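Local coordinates for protein putative cytosine/guanine deaminase (Unidentified, PDB 2PAJ) that catalyses the zinc-dependent hydrolytic deamination of 2-amino-4-hydroxypteridines, isoxanthopterin among them, to 2,4-dihydroxypteridines with release of ammonium, at residues A[75-80]-A[132-137]; A[281-286]-A[300-305]; A[306-311]-A[350-355]. One frame throughout, in Å; residues are numbered along the deposited sequence.

Interaction 1 of 3, residues A[75-80]-A[132-137]. With ZN (zinc ion), chain B.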
# COMPACT_ATOMS: atom_id res chain seq x y z
N THR A 75 -0.82 1.70 -1.55
CA THR A 75 -0.70 3.11 -1.20
C THR A 75 -1.73 3.69 -0.24
O THR A 75 -1.76 4.90 -0.05
CB THR A 75 -0.66 3.99 -2.45
OG1 THR A 75 -1.89 3.87 -3.17
CG2 THR A 75 0.47 3.56 -3.35
N HIS A 76 -2.56 2.85 0.37
CA HIS A 76 -3.56 3.31 1.33
C HIS A 76 -4.12 2.15 2.15
O HIS A 76 -4.44 1.10 1.60
CB HIS A 76 -4.69 4.06 0.63
CG HIS A 76 -5.67 4.67 1.57
ND1 HIS A 76 -5.32 5.65 2.48
CD2 HIS A 76 -6.98 4.41 1.80
CE1 HIS A 76 -6.36 5.95 3.23
NE2 HIS A 76 -7.39 5.22 2.83
N HIS A 77 -4.23 2.34 3.46
CA HIS A 77 -4.69 1.30 4.38
C HIS A 77 -5.06 1.86 5.75
O HIS A 77 -4.84 3.03 6.03
CB HIS A 77 -3.55 0.29 4.57
CG HIS A 77 -4.01 -1.11 4.88
ND1 HIS A 77 -5.16 -1.38 5.58
CD2 HIS A 77 -3.44 -2.31 4.61
CE1 HIS A 77 -5.28 -2.69 5.74
NE2 HIS A 77 -4.25 -3.27 5.16
N HIS A 78 -5.63 1.01 6.60
CA HIS A 78 -6.00 1.35 7.97
C HIS A 78 -5.87 0.06 8.77
O HIS A 78 -6.85 -0.48 9.25
CB HIS A 78 -7.45 1.86 8.05
CG HIS A 78 -7.72 3.07 7.23
ND1 HIS A 78 -6.98 4.23 7.33
CD2 HIS A 78 -8.66 3.31 6.28
CE1 HIS A 78 -7.44 5.13 6.48
NE2 HIS A 78 -8.46 4.59 5.83
N LEU A 79 -4.63 -0.42 8.91
CA LEU A 79 -4.34 -1.68 9.60
C LEU A 79 -5.00 -1.99 10.94
O LEU A 79 -5.16 -3.16 11.29
CB LEU A 79 -2.82 -1.88 9.77
CG LEU A 79 -1.94 -2.57 8.71
CD1 LEU A 79 -2.70 -3.71 8.05
CD2 LEU A 79 -1.51 -1.57 7.66
N PHE A 80 -5.40 -0.99 11.72
CA PHE A 80 -6.00 -1.31 13.00
C PHE A 80 -7.35 -1.97 12.77
O PHE A 80 -7.78 -2.83 13.55
CB PHE A 80 -6.13 -0.06 13.89
CG PHE A 80 -7.29 0.84 13.54
CD1 PHE A 80 -8.53 0.67 14.17
CD2 PHE A 80 -7.12 1.90 12.67
CE1 PHE A 80 -9.57 1.55 13.93
CE2 PHE A 80 -8.16 2.79 12.42
CZ PHE A 80 -9.40 2.61 13.05
N ALA A 132 4.84 -6.19 -1.30
CA ALA A 132 6.09 -6.03 -0.55
C ALA A 132 6.24 -4.63 0.09
O ALA A 132 6.99 -4.45 1.05
CB ALA A 132 7.27 -6.32 -1.47
N THR A 133 5.51 -3.66 -0.46
CA THR A 133 5.53 -2.29 0.04
C THR A 133 4.12 -1.94 0.50
O THR A 133 3.20 -1.88 -0.30
CB THR A 133 5.94 -1.28 -1.04
OG1 THR A 133 7.07 -1.78 -1.77
CG2 THR A 133 6.33 0.03 -0.40
N VAL A 134 3.97 -1.71 1.80
CA VAL A 134 2.68 -1.37 2.36
C VAL A 134 2.70 0.05 2.92
O VAL A 134 3.70 0.50 3.46
CB VAL A 134 2.32 -2.34 3.50
CG1 VAL A 134 0.89 -2.10 3.95
CG2 VAL A 134 2.55 -3.78 3.07
N ALA A 135 1.59 0.75 2.75
CA ALA A 135 1.46 2.11 3.25
C ALA A 135 0.21 2.11 4.12
O ALA A 135 -0.88 1.76 3.65
CB ALA A 135 1.31 3.10 2.09
N ASP A 136 0.37 2.45 5.39
CA ASP A 136 -0.78 2.50 6.28
C ASP A 136 -1.12 3.92 6.69
O ASP A 136 -0.24 4.69 7.09
CB ASP A 136 -0.54 1.64 7.52
CG ASP A 136 -1.71 1.69 8.49
OD1 ASP A 136 -2.84 1.33 8.09
OD2 ASP A 136 -1.51 2.09 9.66
N HIS A 137 -2.40 4.27 6.57
CA HIS A 137 -2.90 5.59 6.95
C HIS A 137 -3.33 5.40 8.40
O HIS A 137 -4.52 5.22 8.69
CB HIS A 137 -4.09 6.00 6.08
CG HIS A 137 -4.49 7.43 6.23
ND1 HIS A 137 -5.58 7.98 5.59
CD2 HIS A 137 -3.93 8.44 6.94
CE1 HIS A 137 -5.68 9.26 5.90
NE2 HIS A 137 -4.69 9.56 6.72
ZN ZN B . -9.34 5.01 4.02
O HOH W 1 -3.71 1.87 11.40
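Three hydrogen bonds link H77, H78 and L79 to D136 and H137. H137 N donates to H77 O (2.8 Å). In return H78 ND1 gives its hydrogen to H137 O (3.0 Å), which lies in the imidazole plane. The third runs from L79 N to D136 OD1 (2.6 Å), meeting the oxygen from above the carboxylate. D136 suits this turn because its second oxygen holds a water that also takes a weak bond from F80 N, so the carboxylate serves one amide directly and the next through the water.

Packing fills the rest. The small A135 methyl lies against the T75 backbone, L79 CD2 rests on the D136 side chain, and the rings of H76 and H137 come together at their edges, neither lying over the other's face, with H76 CE1 3.2 Å from H137 ND1. H137 NE2 is hydrogen-bonded to A218 O.

Both H76 and H78 bind zinc through NE2, with H248 and D336 from elsewhere. With CG anti to its carbonyl carbon (chi1 -60°) and ND1 tied to H137 O, H78 presents NE2 to the metal. This is the His-X-His motif after the first barrel strand, characteristic of the amidohydrolase zinc site.

Interaction 2 of 3, residues A[281-286]-A[300-305]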
# COMPACT_ATOMS: atom_id res chain seq x y z
N VAL A 281 1.83 15.49 -3.13
CA VAL A 281 0.63 14.94 -2.49
C VAL A 281 -0.16 13.89 -3.29
O VAL A 281 -0.04 13.81 -4.51
CB VAL A 281 -0.34 16.11 -2.20
CG1 VAL A 281 -1.36 15.73 -1.14
CG2 VAL A 281 0.44 17.35 -1.82
N TRP A 282 -0.96 13.09 -2.59
CA TRP A 282 -1.83 12.10 -3.23
C TRP A 282 -3.03 11.81 -2.30
O TRP A 282 -2.89 11.75 -1.08
CB TRP A 282 -1.03 10.83 -3.60
CG TRP A 282 -1.03 9.70 -2.64
CD1 TRP A 282 -1.93 8.68 -2.56
CD2 TRP A 282 -0.02 9.42 -1.67
NE1 TRP A 282 -1.55 7.79 -1.60
CE2 TRP A 282 -0.38 8.21 -1.03
CE3 TRP A 282 1.15 10.08 -1.28
CZ2 TRP A 282 0.40 7.65 -0.01
CZ3 TRP A 282 1.92 9.52 -0.27
CH2 TRP A 282 1.53 8.31 0.35
N TYR A 283 -4.21 11.66 -2.90
CA TYR A 283 -5.42 11.42 -2.12
C TYR A 283 -6.10 10.08 -2.28
O TYR A 283 -6.04 9.44 -3.33
CB TYR A 283 -6.48 12.47 -2.42
CG TYR A 283 -6.11 13.87 -2.02
CD1 TYR A 283 -5.50 14.73 -2.92
CD2 TYR A 283 -6.36 14.33 -0.72
CE1 TYR A 283 -5.16 16.00 -2.56
CE2 TYR A 283 -6.03 15.61 -0.35
CZ TYR A 283 -5.43 16.44 -1.27
OH TYR A 283 -5.10 17.73 -0.94
N ALA A 284 -6.77 9.68 -1.20
CA ALA A 284 -7.54 8.45 -1.15
C ALA A 284 -9.02 8.84 -1.13
O ALA A 284 -9.38 9.97 -0.81
CB ALA A 284 -7.20 7.66 0.10
N HIS A 285 -9.87 7.88 -1.46
CA HIS A 285 -11.32 8.06 -1.47
C HIS A 285 -11.81 9.31 -2.18
O HIS A 285 -12.66 10.02 -1.67
CB HIS A 285 -11.85 8.03 -0.02
CG HIS A 285 -11.57 6.74 0.69
ND1 HIS A 285 -10.65 5.82 0.23
CD2 HIS A 285 -12.06 6.24 1.86
CE1 HIS A 285 -10.59 4.80 1.08
NE2 HIS A 285 -11.43 5.04 2.07
N LEU A 286 -11.27 9.60 -3.35
CA LEU A 286 -11.76 10.76 -4.05
C LEU A 286 -12.69 10.33 -5.17
O LEU A 286 -12.28 10.21 -6.34
CB LEU A 286 -10.62 11.62 -4.61
CG LEU A 286 -9.81 11.22 -5.84
CD1 LEU A 286 -8.91 12.41 -6.18
CD2 LEU A 286 -8.99 9.96 -5.57
N THR A 300 -1.05 19.58 -11.62
CA THR A 300 -0.27 19.61 -10.39
C THR A 300 0.48 18.31 -10.15
O THR A 300 1.43 18.27 -9.38
CB THR A 300 -1.16 19.91 -9.17
OG1 THR A 300 -2.14 18.88 -9.00
CG2 THR A 300 -1.86 21.24 -9.36
N GLY A 301 0.06 17.25 -10.83
CA GLY A 301 0.74 15.98 -10.64
C GLY A 301 0.35 15.28 -9.36
O GLY A 301 1.07 14.41 -8.87
N THR A 302 -0.80 15.65 -8.80
CA THR A 302 -1.30 15.04 -7.58
C THR A 302 -1.85 13.66 -7.91
O THR A 302 -2.63 13.50 -8.85
CB THR A 302 -2.43 15.87 -6.99
OG1 THR A 302 -2.09 17.26 -7.05
CG2 THR A 302 -2.68 15.49 -5.55
N GLY A 303 -1.44 12.66 -7.14
CA GLY A 303 -1.89 11.30 -7.39
C GLY A 303 -3.12 10.89 -6.61
O GLY A 303 -3.65 11.65 -5.80
N VAL A 304 -3.60 9.68 -6.88
CA VAL A 304 -4.77 9.15 -6.20
C VAL A 304 -4.47 7.72 -5.78
O VAL A 304 -3.67 7.04 -6.40
CB VAL A 304 -6.03 9.14 -7.13
CG1 VAL A 304 -6.34 10.54 -7.64
CG2 VAL A 304 -5.82 8.18 -8.29
N ALA A 305 -5.11 7.29 -4.70
CA ALA A 305 -4.97 5.93 -4.19
C ALA A 305 -6.35 5.35 -4.44
O ALA A 305 -7.30 5.59 -3.69
CB ALA A 305 -4.67 5.94 -2.70
O HOH W 2 -9.69 5.42 -2.74
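W282 sets the CD1-NE1 edge of its indole against the methyl of A305, which lies in the ring plane with CB 3.8 Å from W282 NE1. The two belong to neighbouring parallel strands, 281-284 and 303-306, joined through helix 291-300 as a beta-alpha-beta unit of the amidohydrolase TIM barrel.

Side chains alternate between the two faces of the pair. Those of W282, A284 and A305 share one face, on which G303 contributes none. There the two alanines touch through their CB atoms, and their small size suits a place where H76 and T75 also pack on this face. The indole is stacked on H246 and its NE1 is hydrogen-bonded to T75 O. Paired with W282 stands G303, a glycine that suits close approach of the backbones beside the W282 side chain: the CA atoms of W282 and G303 are 4.2 Å apart.

Y283 and V304 occupy the other face. L286 folds back over V304, its CG placed between backbone N and carbonyl carbon (chi1 75°), and its forked end crosses the valine at about a right angle with CD2 3.4 Å from V304 CG1. T302 CG2 approaches the Y283 ring obliquely, while T302 and L286 both touch L297 of the connecting helix.

The backbone bonds are G303 N to V281 O (3.2 Å), Y283 N to G303 O (3.0 Å) and A305 N to Y283 O (2.7 Å). After A284 the chain leaves the strand. H285 turns away into the zinc site, with a weak hydrogen bond from H285 NE2 to D336 OD1, and one water bridges the two segments, accepting from H285 N at 2.8 Å and donating to A305 O at 2.6 Å.

Interaction 3 of 3, residues A[306-311]-A[350-355]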
# COMPACT_ATOMS: atom_id res chain seq x y z
N HIS A 306 -6.45 4.59 -5.53
CA HIS A 306 -7.70 3.97 -5.93
C HIS A 306 -8.03 2.74 -5.10
O HIS A 306 -7.25 1.81 -5.02
CB HIS A 306 -7.61 3.59 -7.40
CG HIS A 306 -8.87 3.01 -7.95
ND1 HIS A 306 -8.87 1.93 -8.80
CD2 HIS A 306 -10.16 3.36 -7.77
CE1 HIS A 306 -10.12 1.63 -9.11
NE2 HIS A 306 -10.92 2.48 -8.49
N CYS A 307 -9.21 2.76 -4.48
CA CYS A 307 -9.66 1.64 -3.64
C CYS A 307 -11.09 1.21 -4.01
O CYS A 307 -12.05 1.60 -3.35
CB CYS A 307 -9.61 2.03 -2.15
SG CYS A 307 -7.99 2.57 -1.55
N PRO A 308 -11.23 0.38 -5.06
CA PRO A 308 -12.53 -0.11 -5.53
C PRO A 308 -13.42 -0.88 -4.53
O PRO A 308 -14.55 -0.47 -4.28
CB PRO A 308 -12.16 -0.93 -6.77
CG PRO A 308 -10.77 -1.37 -6.48
CD PRO A 308 -10.15 -0.15 -5.91
N GLN A 309 -12.92 -1.97 -3.96
CA GLN A 309 -13.70 -2.76 -3.00
C GLN A 309 -14.24 -1.94 -1.83
O GLN A 309 -15.33 -2.18 -1.33
CB GLN A 309 -12.88 -3.92 -2.46
CG GLN A 309 -12.57 -4.99 -3.48
CD GLN A 309 -11.66 -6.06 -2.92
OE1 GLN A 309 -10.52 -5.79 -2.56
NE2 GLN A 309 -12.17 -7.29 -2.86
N SER A 310 -13.45 -0.97 -1.39
CA SER A 310 -13.84 -0.12 -0.29
C SER A 310 -14.80 0.96 -0.79
O SER A 310 -15.85 1.19 -0.20
CB SER A 310 -12.60 0.51 0.33
OG SER A 310 -12.89 1.07 1.60
N ASN A 311 -14.43 1.61 -1.89
CA ASN A 311 -15.25 2.67 -2.47
C ASN A 311 -16.64 2.18 -2.87
O ASN A 311 -17.53 2.99 -3.14
CB ASN A 311 -14.55 3.29 -3.69
CG ASN A 311 -13.31 4.09 -3.30
OD1 ASN A 311 -13.18 4.56 -2.16
ND2 ASN A 311 -12.40 4.26 -4.26
N VAL A 350 -6.81 -5.73 -7.01
CA VAL A 350 -6.40 -5.63 -8.39
C VAL A 350 -7.44 -6.30 -9.31
O VAL A 350 -7.70 -5.85 -10.42
CB VAL A 350 -5.00 -6.27 -8.54
CG1 VAL A 350 -4.78 -6.85 -9.91
CG2 VAL A 350 -3.95 -5.21 -8.23
N HIS A 351 -8.06 -7.37 -8.81
CA HIS A 351 -9.07 -8.08 -9.56
C HIS A 351 -10.30 -7.21 -9.77
O HIS A 351 -10.88 -7.17 -10.86
CB HIS A 351 -9.47 -9.33 -8.80
CG HIS A 351 -10.38 -10.24 -9.58
ND1 HIS A 351 -11.35 -11.00 -8.98
CD2 HIS A 351 -10.43 -10.53 -10.90
CE1 HIS A 351 -11.96 -11.73 -9.89
NE2 HIS A 351 -11.42 -11.47 -11.06
N MET A 352 -10.70 -6.52 -8.71
CA MET A 352 -11.85 -5.64 -8.75
C MET A 352 -11.57 -4.43 -9.64
O MET A 352 -12.46 -3.93 -10.33
CB MET A 352 -12.20 -5.18 -7.33
CG MET A 352 -13.45 -4.31 -7.21
SD MET A 352 -15.00 -5.16 -7.54
CE MET A 352 -15.40 -4.54 -9.15
N THR A 353 -10.33 -3.96 -9.61
CA THR A 353 -9.91 -2.81 -10.40
C THR A 353 -10.04 -3.13 -11.88
O THR A 353 -10.61 -2.36 -12.65
CB THR A 353 -8.45 -2.46 -10.10
OG1 THR A 353 -8.27 -2.39 -8.69
CG2 THR A 353 -8.09 -1.13 -10.71
N TRP A 354 -9.50 -4.28 -12.27
CA TRP A 354 -9.56 -4.70 -13.65
C TRP A 354 -10.99 -4.90 -14.14
O TRP A 354 -11.35 -4.43 -15.22
CB TRP A 354 -8.77 -6.00 -13.84
CG TRP A 354 -8.77 -6.51 -15.24
CD1 TRP A 354 -8.26 -5.90 -16.36
CD2 TRP A 354 -9.29 -7.77 -15.68
NE1 TRP A 354 -8.44 -6.70 -17.46
CE2 TRP A 354 -9.07 -7.85 -17.08
CE3 TRP A 354 -9.94 -8.83 -15.03
CZ2 TRP A 354 -9.46 -8.96 -17.84
CZ3 TRP A 354 -10.33 -9.92 -15.78
CH2 TRP A 354 -10.09 -9.98 -17.18
N LEU A 355 -11.80 -5.61 -13.36
CA LEU A 355 -13.19 -5.85 -13.74
C LEU A 355 -13.96 -4.57 -13.95
O LEU A 355 -14.71 -4.44 -14.91
CB LEU A 355 -13.91 -6.71 -12.70
CG LEU A 355 -13.52 -8.20 -12.65
CD1 LEU A 355 -14.36 -8.91 -11.61
CD2 LEU A 355 -13.75 -8.83 -14.01
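H306 points its imidazole at helix 346-359 and meets T353 by the ring edge: T353 CG2 lies in the ring plane, 3.7 Å from H306 ND1. A chi1 of -177° swings CG away from the backbone N and sends the ring outward. C307 is the N-cap of helix 308-312. P308 follows in the first turn, where a residue without an N-H fits well. Its CD sits 3.6 Å above the centre of the H306 ring, so the proline lies over one face. P308 CB touches M352 CG at 3.6 Å as the two side chains slide past each other. P308 CG lies 3.5 Å from T353 OG1, a hydroxyl already engaged with E349 O one turn back. Q309 contributes its CG, 3.9 Å from M352 CB, and its backbone N makes a weak bond to E349. The bent, flexible methionine suits this partly exposed border.

The contact is van der Waals packing, with no hydrogen bond between the two segments. It sets the helix that follows strand 303-306 against helix 346-359, whose T353 also packs on V386 and W389 of helix 383-398, while H306 pairs through its backbone with S332 and G334 around strand 331-333.

In the fold
From the N terminus, interaction 1 comes first, closing the long excursion through helix 112-127 and bringing the metal-binding turn after strand 67-73 onto strand 131-136. Well downstream, interaction 2 closes the short connection through helix 291-300. The chain then runs directly from residue 305 into 306, where interaction 3 opens and spans the excursion to helix 346-359. The three follow in series; none nests within or crosses another. In space they converge: H76 lies against A284 and H285 of interaction 2 and C307 of interaction 3, while H285 approaches S310 and N311. Interactions 1 and 2 hold zinc-site residues that follow strands 67-73 and 281-284, while interaction 3 ties the helix after strand 303-306 to helix 346-359.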